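Local coordinates for protein chlorella virus DNA ligase-adenylate (PDB 1FVI) that probably seals nicks in duplex DNA with ATP as the energy source, working through the enzyme-adenylate intermediate captured in this structure, at residues Ala28-Val33 with Asp76-Val81; Thr56-Glu61 with Ala129-Ile134; Val139-Ile144 with Leu148-Asp153; Ile197-Leu202 with Glu263-Lys268; Ile235-Asp240 with Phe244-Gly249. The protein carries 1 engineered substitution. All coordinates share one frame; numbering follows the deposited sequence.

Contacts 1, 2 and 3 lie in the nucleotidyltransferase domain, contacts 4 and 5 in the OB-fold domain that follows it in the chain. Contacts 1 and 2, with centres about 15 Å apart, each set a helix (74-82 and 49-58) on one mixed sheet, at strands 30-34 and 131-135, and their segments alternate along the sequence. Contact 3 belongs to the domain's other mixed sheet, its centre about 26 Å from that of contact 1; the two sheets both contribute residues to the AMP pocket. Contacts 4 and 5, centres about 10 Å apart, share the OB sheet through neighbouring strands 190-201 and 232-237; the segments of contact 5 fall between those of contact 4.

Contact 1 (Ala28-Val33 with Asp76-Val81); sequences AGIRSV and DTTSAV. Engineered in segment 28-33: Ala-28 (natural residue Asp).
Ile-30 opens strand 30-34 of the nucleotidyltransferase domain and carries nearly all of this strand-to-helix packing against helix 74-82. The strand and helix segments run at 37° with axes 10.1 Å apart, close to the spacing expected of a helix laid on a sheet. Ahead of the strand, Ala-28 is an engineered residue (Asp in the natural sequence) and makes no contact with the helix. Ile-30 itself aims its CB at the helix and divides its branches. With CG1 set beside the backbone N (chi1 -55°), that methylene reaches Thr-77 CG2 at 4.0 Å and Val-81 CG2 at 3.8 Å. The Ile-30 and Thr-78 side chains cross at about a right angle, with Ile-30 CD1 4.0 Å from Thr-78 OG1, a hydroxyl that is hydrogen-bonded to Phe-74 O one turn back. The tightest approach comes where Ile-30 and Val-81 slide past each other in opposite senses, Ile-30 CG2 lying 3.5 Å from Val-81 CG1. Arg-31, next in sequence, touches AMP, so successive strand residues serve helix packing and the nucleotide pocket; its NH2 forms a salt bridge with Asp-64 OD2.

Contact 2 (Thr56-Glu61 with Ala129-Ile134); sequences TELLPE and AQVKII
The C-terminal end of helix 49-58 packs on outermost strand 131-135 of a mixed sheet in the nucleotidyltransferase domain, a helix-on-sheet contact made wholly of aliphatic groups. Leu-58 and Ile-133 are the backbone partners nearest each other, with CA atoms 8.6 Å apart, a separation that leaves the space between to their side chains. Leu-58 works through one methyl: its CD2 sits 3.9 Å from Ile-133 CG1 and equally far from Ile-133 CD1, while the same methyl lies 4.0 Å from Val-131 CB. Val-131 and Ile-133 are two apart on the strand and aim at the helix together; Lys-132 between them points away and forms a salt bridge with Glu-70. That alternation gives the Leu-58 methyl two neighbouring side chains to rest on. A chi1 of -106°, off the staggered positions, accompanies the reach of Leu-58 CD2 to both strand residues, whereas Ile-133 is regular, with CG1 beside the backbone N (chi1 -60°) and CD1 carried to the CD2 methyls of Leu-58 and Leu-59. Elsewhere on the helix, Leu-55 also touches both Val-131 and Ile-133, extending the apolar layer by a turn. Leu-59, the first residue to leave helical backbone angles, supplies the remaining touch: although its CB points off to one side of the strand, its outer end comes closer, leaving Leu-59 CD2 4.3 Å from Ile-133 CD1.

Contact 3 (Val139-Ile144 with Leu148-Asp153); sequences VEINNI and LQYERD
Tyr-150 directs its CB toward strand 139-141 and is met by two aliphatic side chains at different points. Its CG lies opposite the backbone N (chi1 -174°), which carries the ring out from helix 144-156 to where Val-139 and Ile-141 can meet it. Val-139 approaches the outer part of the ring, its CG2 3.7 Å from Tyr-150 CE1, the two side chains meeting at a slant. Ile-141, two residues on and on the same side of the strand, comes to the root of the ring instead: its CD1 is 4.0 Å from Tyr-150 CB and 4.1 Å from Tyr-150 CG, and the side chains cross at about a right angle. Both methyls stand obliquely to the ring.

Ile-144 and Leu-148 behave differently, lying side by side and pointing the same way, with Ile-144 CG2 3.9 Å from Leu-148 CD1. Their backbones are joined by an i to i+4 helical bond near the start of the helix, Leu-148 N to Ile-144 O, 3.0 Å long and nearly straight at 174°; Asn-143 occupies the N-cap position just before the helix. On the helix, Arg-152 NE forms a salt bridge with Asp-153 OD1 at 3.2 Å, tilted from the guanidinium plane. Tyr-150 also touches Pro-25, an AMP-binding residue, so this strand-turn-helix unit packs against neighbouring strand 21-25, beside the nucleotide pocket of the ligase adenylation domain.

Contact 4 (Ile197-Leu202 with Glu263-Lys268); sequences ISMTAL and ESYIGK
Apolar contact between side chains is limited to Met-199 and Tyr-265. The methionine points from its strand toward the second segment, and its chain is extended beyond CG, so that the terminal methyl does the touching: Met-199 CE lies 3.9 Å from Tyr-265 CB. This methyl stands obliquely to the tyrosine ring, which leads away from the strand and meets Phe-258 edge-to-face. Met-199 also touches Phe-258 and Trp-259, placing it against helix 252-260.

Packing of a side chain on backbone forms the second group. Ile-266 starts off to one side, but its end bends back over the strand, bringing Ile-266 CD1 to 3.4 Å from Ile-197 O and 3.9 Å from Ser-198 CA. These elements belong to the OB-fold domain, where strand 190-201 runs beside 232-237 and residues 263-268 run from the weakly bonded helix 262-265 through a turn toward strand 269-275. At the place where Ile-266 lands, Ile-197 and Ser-198 both face Glu-236 in a classic beta bulge.

Polar bonds within 263-268 form the third group. A type II turn spans Tyr-265 to Lys-268, with Lys-268 N bonded to Tyr-265 O at 2.8 Å, and Gly-267 holds its positive phi of 96°. Lys-268 folds back through chi1 -74° and chi2 -58°, and its NZ donates to Ser-264 O over 2.9 Å.

Contact 5 (Ile235-Asp240 with Phe244-Gly249); sequences IEVDYD and FSIGTG
Val-237 and Phe-244, partners across a hairpin, are brought methyl to ring face by first torsions that place a branch of each between its own backbone N and carbonyl carbon: CG2 in Val-237, and CG in Phe-244 (chi1 67°). The phenyl ring is thereby folded over the valine, whose CG2 stands 3.7 Å from the ring centroid and 23° off the normal, a CH-pi contact over one face, displaced toward the rim. Tyr-239 comes to the same ring from its edge, with Tyr-239 CB near the ring plane and 3.6 Å from Phe-244 CE2. Its hydroxyl is bonded to Tyr-274 OH, and both aromatic rings also meet Phe-272.

Strands 232-237 and 244-246 form an antiparallel beta hairpin at one side of the OB-fold sheet. Two hydrogen-bonded pairs enclose a non-hydrogen-bonded one. In the first, Ile-246 N donates to Ile-235 O over 2.7 Å and Ile-235 N returns a bond to Ile-246 O of 3.0 Å; in the second, Val-237 N reaches Phe-244 O at 2.8 Å and Phe-244 N gives a longer bond of 3.2 Å to Val-237 O. Ile-235, Val-237, Phe-244 and Ile-246 all send their side chains to one face, where Ile-246 also touches Phe-288 of strand 286-291. Glu-236 and Ser-245 form the non-hydrogen-bonded pair, their side chains on the other face; the glutamate is bent at chi2, bringing its OE2, bonded to Ser-234 OG, within 3.3 Å of Ser-245 CB.

Contact 1 (Ala28-Val33 with Asp76-Val81)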
# COMPACT_ATOMS: atom_id res chain seq x y z
N ALA A 28 3.92 3.60 0.62
CA ALA A 28 5.19 4.31 0.60
C ALA A 28 4.87 5.50 -0.31
O ALA A 28 4.77 5.36 -1.53
CB ALA A 28 6.27 3.43 -0.03
N GLY A 29 4.62 6.66 0.29
CA GLY A 29 4.31 7.81 -0.52
C GLY A 29 4.39 9.13 0.23
O GLY A 29 5.04 9.23 1.27
N ILE A 30 3.72 10.14 -0.31
CA ILE A 30 3.71 11.45 0.29
C ILE A 30 2.36 11.70 0.94
O ILE A 30 1.32 11.74 0.24
CB ILE A 30 4.02 12.56 -0.77
CG1 ILE A 30 5.34 12.24 -1.49
CG2 ILE A 30 4.11 13.97 -0.10
CD1 ILE A 30 6.59 12.17 -0.54
N ARG A 31 2.38 11.75 2.27
CA ARG A 31 1.18 12.02 3.09
C ARG A 31 0.65 13.41 2.70
O ARG A 31 1.41 14.40 2.66
CB ARG A 31 1.54 12.01 4.58
CG ARG A 31 0.37 12.20 5.52
CD ARG A 31 -0.61 11.04 5.36
NE ARG A 31 -1.71 11.09 6.34
CZ ARG A 31 -1.60 10.69 7.60
NH1 ARG A 31 -0.45 10.21 8.05
NH2 ARG A 31 -2.65 10.77 8.43
N SER A 32 -0.63 13.48 2.38
CA SER A 32 -1.26 14.73 1.97
C SER A 32 -2.69 14.86 2.46
O SER A 32 -3.52 13.95 2.32
CB SER A 32 -1.21 14.88 0.45
OG SER A 32 -1.16 16.24 0.08
N VAL A 33 -2.97 16.01 3.06
CA VAL A 33 -4.28 16.31 3.56
C VAL A 33 -4.84 17.52 2.83
O VAL A 33 -4.13 18.48 2.54
CB VAL A 33 -4.25 16.60 5.06
CG1 VAL A 33 -5.65 17.00 5.55
CG2 VAL A 33 -3.74 15.39 5.83
N ASP A 76 11.42 9.04 -6.79
CA ASP A 76 10.85 9.71 -7.95
C ASP A 76 9.60 10.45 -7.51
O ASP A 76 9.45 11.64 -7.76
CB ASP A 76 10.52 8.70 -9.04
CG ASP A 76 11.77 8.12 -9.70
OD1 ASP A 76 12.79 8.85 -9.82
OD2 ASP A 76 11.72 6.93 -10.10
N THR A 77 8.74 9.72 -6.81
CA THR A 77 7.50 10.26 -6.27
C THR A 77 7.82 11.48 -5.41
O THR A 77 7.22 12.54 -5.58
CB THR A 77 6.78 9.20 -5.39
OG1 THR A 77 6.31 8.12 -6.21
CG2 THR A 77 5.60 9.82 -4.64
N THR A 78 8.80 11.34 -4.53
CA THR A 78 9.21 12.42 -3.64
C THR A 78 9.57 13.72 -4.35
O THR A 78 9.16 14.79 -3.92
CB THR A 78 10.40 12.00 -2.76
OG1 THR A 78 10.04 10.86 -1.97
CG2 THR A 78 10.83 13.14 -1.86
N SER A 79 10.33 13.62 -5.44
CA SER A 79 10.75 14.78 -6.19
C SER A 79 9.64 15.37 -7.04
O SER A 79 9.63 16.57 -7.30
CB SER A 79 11.96 14.45 -7.07
OG SER A 79 11.72 13.28 -7.83
N ALA A 80 8.71 14.54 -7.49
CA ALA A 80 7.60 15.05 -8.30
C ALA A 80 6.63 15.85 -7.42
O ALA A 80 6.20 16.94 -7.79
CB ALA A 80 6.88 13.89 -8.98
N VAL A 81 6.32 15.31 -6.24
CA VAL A 81 5.41 15.95 -5.29
C VAL A 81 6.05 17.12 -4.54
O VAL A 81 5.46 18.19 -4.40
CB VAL A 81 4.95 14.94 -4.19
CG1 VAL A 81 3.96 15.60 -3.24
CG2 VAL A 81 4.35 13.69 -4.81

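Contact 2 (Thr56-Glu61 with Ala129-Ile134)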
# COMPACT_ATOMS: atom_id res chain seq x y z
N THR A 56 -6.93 19.52 -5.09
CA THR A 56 -7.81 20.42 -4.34
C THR A 56 -9.17 20.55 -5.04
O THR A 56 -10.20 20.68 -4.38
CB THR A 56 -7.20 21.83 -4.12
OG1 THR A 56 -7.01 22.48 -5.37
CG2 THR A 56 -5.89 21.74 -3.40
N GLU A 57 -9.16 20.50 -6.37
CA GLU A 57 -10.39 20.58 -7.15
C GLU A 57 -11.19 19.28 -7.01
O GLU A 57 -12.43 19.31 -6.90
CB GLU A 57 -10.08 20.83 -8.65
CG GLU A 57 -9.56 22.24 -8.96
CD GLU A 57 -9.01 22.40 -10.39
OE1 GLU A 57 -9.08 21.46 -11.21
OE2 GLU A 57 -8.48 23.50 -10.69
N LEU A 58 -10.47 18.16 -6.96
CA LEU A 58 -11.08 16.83 -6.85
C LEU A 58 -11.55 16.40 -5.47
O LEU A 58 -12.64 15.86 -5.31
CB LEU A 58 -10.10 15.77 -7.38
CG LEU A 58 -10.31 15.08 -8.73
CD1 LEU A 58 -10.82 16.02 -9.78
CD2 LEU A 58 -8.99 14.50 -9.17
N LEU A 59 -10.74 16.65 -4.46
CA LEU A 59 -11.07 16.19 -3.12
C LEU A 59 -11.86 17.14 -2.24
O LEU A 59 -11.69 18.36 -2.32
CB LEU A 59 -9.79 15.80 -2.38
CG LEU A 59 -8.89 14.69 -2.94
CD1 LEU A 59 -7.56 14.73 -2.19
CD2 LEU A 59 -9.57 13.33 -2.80
N PRO A 60 -12.75 16.58 -1.39
CA PRO A 60 -13.54 17.40 -0.49
C PRO A 60 -12.65 17.81 0.67
O PRO A 60 -11.67 17.12 0.98
CB PRO A 60 -14.65 16.45 -0.03
CG PRO A 60 -13.97 15.13 -0.06
CD PRO A 60 -13.24 15.19 -1.37
N GLU A 61 -12.95 18.96 1.25
CA GLU A 61 -12.21 19.49 2.39
C GLU A 61 -12.17 18.42 3.51
O GLU A 61 -13.18 17.79 3.81
CB GLU A 61 -12.91 20.77 2.86
CG GLU A 61 -12.37 21.36 4.15
CD GLU A 61 -11.03 22.05 3.99
OE1 GLU A 61 -10.55 22.19 2.84
OE2 GLU A 61 -10.48 22.47 5.03
N ALA A 129 -8.33 11.90 -15.78
CA ALA A 129 -7.33 11.46 -16.73
C ALA A 129 -5.93 11.29 -16.14
O ALA A 129 -5.37 10.18 -16.13
CB ALA A 129 -7.29 12.42 -17.93
N GLN A 130 -5.37 12.39 -15.64
CA GLN A 130 -4.04 12.38 -15.06
C GLN A 130 -3.95 11.87 -13.61
O GLN A 130 -2.98 11.19 -13.26
CB GLN A 130 -3.46 13.80 -15.13
CG GLN A 130 -2.05 13.92 -14.61
CD GLN A 130 -1.57 15.34 -14.61
OE1 GLN A 130 -2.28 16.25 -15.00
NE2 GLN A 130 -0.35 15.55 -14.13
N VAL A 131 -4.93 12.23 -12.78
CA VAL A 131 -4.98 11.85 -11.37
C VAL A 131 -5.88 10.64 -11.08
O VAL A 131 -7.09 10.67 -11.32
CB VAL A 131 -5.51 13.02 -10.49
CG1 VAL A 131 -5.21 12.74 -9.03
CG2 VAL A 131 -4.91 14.32 -10.92
N LYS A 132 -5.30 9.60 -10.49
CA LYS A 132 -6.07 8.41 -10.16
C LYS A 132 -6.45 8.45 -8.68
O LYS A 132 -5.60 8.34 -7.80
CB LYS A 132 -5.23 7.17 -10.48
CG LYS A 132 -5.96 5.85 -10.33
CD LYS A 132 -4.97 4.71 -10.43
CE LYS A 132 -5.63 3.36 -10.30
NZ LYS A 132 -4.61 2.28 -10.41
N ILE A 133 -7.73 8.69 -8.40
CA ILE A 133 -8.22 8.74 -7.03
C ILE A 133 -8.56 7.32 -6.62
O ILE A 133 -9.46 6.69 -7.21
CB ILE A 133 -9.48 9.63 -6.87
CG1 ILE A 133 -9.19 11.06 -7.30
CG2 ILE A 133 -9.98 9.60 -5.41
CD1 ILE A 133 -8.12 11.71 -6.52
N ILE A 134 -7.84 6.81 -5.63
CA ILE A 134 -8.06 5.45 -5.15
C ILE A 134 -8.58 5.41 -3.72
O ILE A 134 -7.85 5.70 -2.78
CB ILE A 134 -6.76 4.62 -5.24
CG1 ILE A 134 -6.26 4.57 -6.69
CG2 ILE A 134 -7.03 3.21 -4.72
CD1 ILE A 134 -4.92 3.89 -6.85

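Contact 3 (Val139-Ile144 with Leu148-Asp153)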
# COMPACT_ATOMS: atom_id res chain seq x y z
N VAL A 139 -10.36 -3.37 5.19
CA VAL A 139 -10.74 -4.78 5.20
C VAL A 139 -10.98 -5.13 6.66
O VAL A 139 -10.22 -4.69 7.51
CB VAL A 139 -9.57 -5.67 4.71
CG1 VAL A 139 -9.90 -7.14 4.91
CG2 VAL A 139 -9.28 -5.40 3.25
N GLU A 140 -12.04 -5.87 6.96
CA GLU A 140 -12.30 -6.29 8.33
C GLU A 140 -11.56 -7.61 8.54
O GLU A 140 -11.78 -8.58 7.82
CB GLU A 140 -13.79 -6.47 8.58
CG GLU A 140 -14.12 -6.94 10.01
CD GLU A 140 -15.62 -7.05 10.27
OE1 GLU A 140 -16.06 -6.64 11.38
OE2 GLU A 140 -16.35 -7.53 9.38
N ILE A 141 -10.61 -7.60 9.48
CA ILE A 141 -9.79 -8.76 9.81
C ILE A 141 -10.32 -9.25 11.17
O ILE A 141 -10.53 -8.45 12.09
CB ILE A 141 -8.28 -8.36 9.92
CG1 ILE A 141 -7.79 -7.73 8.61
CG2 ILE A 141 -7.43 -9.54 10.36
CD1 ILE A 141 -7.80 -8.66 7.42
N ASN A 142 -10.49 -10.57 11.31
CA ASN A 142 -11.03 -11.14 12.53
C ASN A 142 -10.08 -11.90 13.42
O ASN A 142 -10.37 -12.10 14.60
CB ASN A 142 -12.20 -12.06 12.19
CG ASN A 142 -13.37 -11.32 11.60
OD1 ASN A 142 -13.75 -10.24 12.07
ND2 ASN A 142 -13.96 -11.89 10.57
N ASN A 143 -8.96 -12.34 12.85
CA ASN A 143 -7.97 -13.11 13.61
C ASN A 143 -6.54 -12.95 13.07
O ASN A 143 -6.33 -12.34 12.01
CB ASN A 143 -8.38 -14.61 13.68
CG ASN A 143 -8.62 -15.24 12.31
OD1 ASN A 143 -9.74 -15.62 11.96
ND2 ASN A 143 -7.56 -15.32 11.51
N ILE A 144 -5.57 -13.50 13.81
CA ILE A 144 -4.16 -13.42 13.43
C ILE A 144 -3.83 -14.03 12.05
O ILE A 144 -3.05 -13.47 11.29
CB ILE A 144 -3.27 -14.05 14.55
CG1 ILE A 144 -3.32 -13.14 15.78
CG2 ILE A 144 -1.84 -14.31 14.04
CD1 ILE A 144 -2.62 -13.67 16.97
N LEU A 148 -2.01 -11.92 8.98
CA LEU A 148 -0.82 -12.34 8.23
C LEU A 148 -1.11 -12.58 6.73
O LEU A 148 -0.31 -12.19 5.88
CB LEU A 148 -0.25 -13.59 8.88
CG LEU A 148 0.30 -13.24 10.26
CD1 LEU A 148 0.57 -14.49 11.04
CD2 LEU A 148 1.54 -12.38 10.11
N GLN A 149 -2.24 -13.23 6.42
CA GLN A 149 -2.60 -13.48 5.03
C GLN A 149 -2.75 -12.13 4.35
O GLN A 149 -2.37 -11.97 3.18
CB GLN A 149 -3.91 -14.26 4.93
CG GLN A 149 -3.86 -15.64 5.59
CD GLN A 149 -5.17 -16.42 5.47
OE1 GLN A 149 -5.25 -17.37 4.69
NE2 GLN A 149 -6.17 -16.05 6.26
N TYR A 150 -3.26 -11.15 5.10
CA TYR A 150 -3.45 -9.81 4.58
C TYR A 150 -2.11 -9.12 4.25
O TYR A 150 -1.99 -8.45 3.20
CB TYR A 150 -4.28 -8.96 5.56
CG TYR A 150 -4.61 -7.61 5.00
CD1 TYR A 150 -5.47 -7.49 3.90
CD2 TYR A 150 -4.01 -6.45 5.51
CE1 TYR A 150 -5.72 -6.26 3.33
CE2 TYR A 150 -4.27 -5.21 4.93
CZ TYR A 150 -5.11 -5.12 3.84
OH TYR A 150 -5.32 -3.94 3.20
N GLU A 151 -1.11 -9.30 5.12
CA GLU A 151 0.22 -8.71 4.91
C GLU A 151 0.86 -9.32 3.66
O GLU A 151 1.44 -8.59 2.85
CB GLU A 151 1.16 -8.90 6.12
CG GLU A 151 2.55 -8.23 5.90
CD GLU A 151 3.43 -8.08 7.15
OE1 GLU A 151 4.64 -7.85 6.98
OE2 GLU A 151 2.92 -8.15 8.28
N ARG A 152 0.77 -10.65 3.53
CA ARG A 152 1.28 -11.36 2.36
C ARG A 152 0.63 -10.78 1.09
O ARG A 152 1.32 -10.46 0.11
CB ARG A 152 0.90 -12.85 2.46
CG ARG A 152 1.16 -13.65 1.18
CD ARG A 152 0.22 -14.86 1.08
NE ARG A 152 -1.19 -14.48 1.10
CZ ARG A 152 -2.19 -15.31 1.40
NH1 ARG A 152 -1.95 -16.58 1.70
NH2 ARG A 152 -3.43 -14.86 1.48
N ASP A 153 -0.69 -10.62 1.11
CA ASP A 153 -1.43 -10.08 -0.03
C ASP A 153 -0.95 -8.69 -0.38
O ASP A 153 -0.62 -8.38 -1.52
CB ASP A 153 -2.92 -10.02 0.30
CG ASP A 153 -3.58 -11.38 0.20
OD1 ASP A 153 -2.97 -12.30 -0.39
OD2 ASP A 153 -4.71 -11.54 0.72

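Contact 4 (Ile197-Leu202 with Glu263-Lys268)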
# COMPACT_ATOMS: atom_id res chain seq x y z
N ILE A 197 16.81 -21.53 -8.70
CA ILE A 197 17.33 -22.76 -9.29
C ILE A 197 16.56 -23.19 -10.54
O ILE A 197 17.15 -23.64 -11.51
CB ILE A 197 17.42 -23.90 -8.27
CG1 ILE A 197 16.04 -24.33 -7.82
CG2 ILE A 197 18.24 -23.45 -7.05
CD1 ILE A 197 16.08 -25.20 -6.58
N SER A 198 15.24 -22.99 -10.54
CA SER A 198 14.41 -23.33 -11.70
C SER A 198 13.12 -22.48 -11.72
O SER A 198 12.87 -21.71 -10.81
CB SER A 198 14.08 -24.83 -11.70
OG SER A 198 13.29 -25.18 -10.58
N MET A 199 12.34 -22.61 -12.80
CA MET A 199 11.08 -21.87 -12.95
C MET A 199 9.97 -22.76 -13.48
O MET A 199 10.22 -23.77 -14.15
CB MET A 199 11.24 -20.69 -13.89
CG MET A 199 12.14 -19.60 -13.38
SD MET A 199 12.23 -18.25 -14.54
CE MET A 199 13.58 -17.31 -13.77
N THR A 200 8.74 -22.35 -13.20
CA THR A 200 7.58 -23.08 -13.65
C THR A 200 6.69 -22.07 -14.37
O THR A 200 6.45 -20.98 -13.83
CB THR A 200 6.80 -23.65 -12.46
OG1 THR A 200 7.69 -24.42 -11.66
CG2 THR A 200 5.68 -24.54 -12.94
N ALA A 201 6.27 -22.41 -15.59
CA ALA A 201 5.42 -21.54 -16.40
C ALA A 201 4.02 -21.35 -15.80
O ALA A 201 3.57 -22.15 -14.96
CB ALA A 201 5.31 -22.10 -17.81
N LEU A 202 3.32 -20.32 -16.27
CA LEU A 202 1.98 -19.99 -15.78
C LEU A 202 0.81 -20.64 -16.52
O LEU A 202 -0.11 -21.16 -15.88
CB LEU A 202 1.80 -18.46 -15.76
CG LEU A 202 0.45 -17.86 -15.36
CD1 LEU A 202 -0.02 -18.38 -14.00
CD2 LEU A 202 0.57 -16.34 -15.34
N GLU A 263 17.13 -18.22 -18.45
CA GLU A 263 18.48 -18.73 -18.45
C GLU A 263 19.42 -17.72 -17.79
O GLU A 263 20.50 -18.08 -17.33
CB GLU A 263 18.90 -19.02 -19.89
CG GLU A 263 17.86 -19.82 -20.73
CD GLU A 263 16.65 -19.00 -21.22
OE1 GLU A 263 16.78 -17.78 -21.48
OE2 GLU A 263 15.55 -19.58 -21.38
N SER A 264 18.99 -16.45 -17.75
CA SER A 264 19.74 -15.33 -17.16
C SER A 264 19.59 -15.14 -15.64
O SER A 264 20.47 -14.57 -14.99
CB SER A 264 19.34 -14.00 -17.82
OG SER A 264 19.69 -13.98 -19.19
N TYR A 265 18.46 -15.58 -15.09
CA TYR A 265 18.20 -15.42 -13.67
C TYR A 265 18.53 -16.63 -12.83
O TYR A 265 18.54 -16.54 -11.60
CB TYR A 265 16.75 -15.01 -13.44
CG TYR A 265 16.39 -13.80 -14.24
CD1 TYR A 265 15.64 -13.92 -15.42
CD2 TYR A 265 16.88 -12.54 -13.90
CE1 TYR A 265 15.40 -12.83 -16.23
CE2 TYR A 265 16.64 -11.44 -14.70
CZ TYR A 265 15.90 -11.60 -15.87
OH TYR A 265 15.69 -10.51 -16.69
N ILE A 266 18.79 -17.77 -13.48
CA ILE A 266 19.15 -18.98 -12.76
C ILE A 266 20.46 -18.73 -12.02
O ILE A 266 21.46 -18.34 -12.62
CB ILE A 266 19.26 -20.18 -13.71
CG1 ILE A 266 17.91 -20.42 -14.39
CG2 ILE A 266 19.65 -21.44 -12.94
CD1 ILE A 266 16.81 -20.86 -13.44
N GLY A 267 20.41 -18.89 -10.71
CA GLY A 267 21.59 -18.63 -9.91
C GLY A 267 21.56 -17.23 -9.32
O GLY A 267 22.44 -16.86 -8.54
N LYS A 268 20.58 -16.41 -9.73
CA LYS A 268 20.44 -15.06 -9.19
C LYS A 268 19.84 -15.12 -7.79
O LYS A 268 19.06 -16.03 -7.46
CB LYS A 268 19.58 -14.18 -10.09
CG LYS A 268 20.26 -13.73 -11.36
CD LYS A 268 21.54 -12.95 -11.07
CE LYS A 268 22.28 -12.59 -12.35
NZ LYS A 268 22.65 -13.80 -13.17

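Contact 5 (Ile235-Asp240 with Phe244-Gly249)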
# COMPACT_ATOMS: atom_id res chain seq x y z
N ILE A 235 8.80 -19.37 -9.23
CA ILE A 235 10.23 -19.63 -9.24
C ILE A 235 10.53 -20.49 -8.02
O ILE A 235 9.91 -20.31 -6.96
CB ILE A 235 11.07 -18.34 -9.22
CG1 ILE A 235 10.74 -17.49 -7.99
CG2 ILE A 235 10.88 -17.58 -10.51
CD1 ILE A 235 11.75 -16.34 -7.76
N GLU A 236 11.39 -21.48 -8.21
CA GLU A 236 11.79 -22.38 -7.13
C GLU A 236 13.13 -21.87 -6.65
O GLU A 236 14.02 -21.59 -7.47
CB GLU A 236 11.86 -23.82 -7.63
CG GLU A 236 10.49 -24.41 -7.99
CD GLU A 236 9.75 -23.62 -9.08
OE1 GLU A 236 10.37 -23.32 -10.12
OE2 GLU A 236 8.55 -23.30 -8.88
N VAL A 237 13.25 -21.72 -5.33
CA VAL A 237 14.46 -21.17 -4.74
C VAL A 237 15.11 -22.03 -3.67
O VAL A 237 14.43 -22.82 -3.02
CB VAL A 237 14.18 -19.76 -4.17
CG1 VAL A 237 13.75 -18.83 -5.31
CG2 VAL A 237 13.09 -19.83 -3.10
N ASP A 238 16.41 -21.84 -3.47
CA ASP A 238 17.16 -22.61 -2.48
C ASP A 238 16.98 -22.16 -1.05
O ASP A 238 16.50 -22.93 -0.23
CB ASP A 238 18.66 -22.69 -2.82
CG ASP A 238 19.45 -23.60 -1.85
OD1 ASP A 238 19.56 -24.82 -2.10
OD2 ASP A 238 19.99 -23.10 -0.85
N TYR A 239 17.40 -20.95 -0.71
CA TYR A 239 17.27 -20.49 0.69
C TYR A 239 17.87 -21.47 1.73
O TYR A 239 17.15 -22.25 2.37
CB TYR A 239 15.81 -20.21 1.06
CG TYR A 239 15.67 -19.47 2.38
CD1 TYR A 239 16.56 -18.45 2.72
CD2 TYR A 239 14.67 -19.80 3.29
CE1 TYR A 239 16.46 -17.78 3.95
CE2 TYR A 239 14.56 -19.14 4.51
CZ TYR A 239 15.46 -18.13 4.83
OH TYR A 239 15.35 -17.48 6.03
N ASP A 240 19.19 -21.41 1.86
CA ASP A 240 19.94 -22.24 2.80
C ASP A 240 19.47 -23.68 2.90
O ASP A 240 19.00 -24.13 3.95
CB ASP A 240 19.96 -21.57 4.17
CG ASP A 240 20.19 -20.07 4.08
OD1 ASP A 240 21.10 -19.65 3.33
OD2 ASP A 240 19.44 -19.31 4.74
N PHE A 244 11.76 -24.34 -2.04
CA PHE A 244 10.34 -24.02 -2.09
C PHE A 244 10.10 -23.01 -3.21
O PHE A 244 11.04 -22.37 -3.69
CB PHE A 244 9.87 -23.43 -0.76
CG PHE A 244 10.47 -22.09 -0.45
CD1 PHE A 244 9.70 -20.92 -0.59
CD2 PHE A 244 11.80 -21.99 -0.06
CE1 PHE A 244 10.26 -19.68 -0.35
CE2 PHE A 244 12.37 -20.74 0.19
CZ PHE A 244 11.60 -19.58 0.04
N SER A 245 8.86 -22.87 -3.64
CA SER A 245 8.58 -21.93 -4.70
C SER A 245 7.95 -20.64 -4.23
O SER A 245 7.39 -20.56 -3.13
CB SER A 245 7.72 -22.56 -5.80
OG SER A 245 6.54 -23.10 -5.26
N ILE A 246 8.12 -19.61 -5.06
CA ILE A 246 7.53 -18.31 -4.81
C ILE A 246 6.72 -18.00 -6.05
O ILE A 246 7.26 -17.86 -7.15
CB ILE A 246 8.60 -17.22 -4.58
CG1 ILE A 246 9.49 -17.60 -3.38
CG2 ILE A 246 7.91 -15.87 -4.31
CD1 ILE A 246 10.50 -16.53 -2.96
N GLY A 247 5.40 -17.93 -5.88
CA GLY A 247 4.51 -17.64 -6.99
C GLY A 247 3.80 -16.30 -6.90
O GLY A 247 2.95 -16.01 -7.74
N THR A 248 4.07 -15.51 -5.87
CA THR A 248 3.44 -14.18 -5.74
C THR A 248 4.47 -13.08 -5.54
O THR A 248 5.58 -13.33 -5.08
CB THR A 248 2.41 -14.10 -4.56
OG1 THR A 248 3.09 -14.20 -3.30
CG2 THR A 248 1.38 -15.21 -4.68
N GLY A 249 4.09 -11.85 -5.89
CA GLY A 249 4.97 -10.72 -5.72
C GLY A 249 5.46 -10.12 -7.01
O GLY A 249 6.14 -9.10 -6.99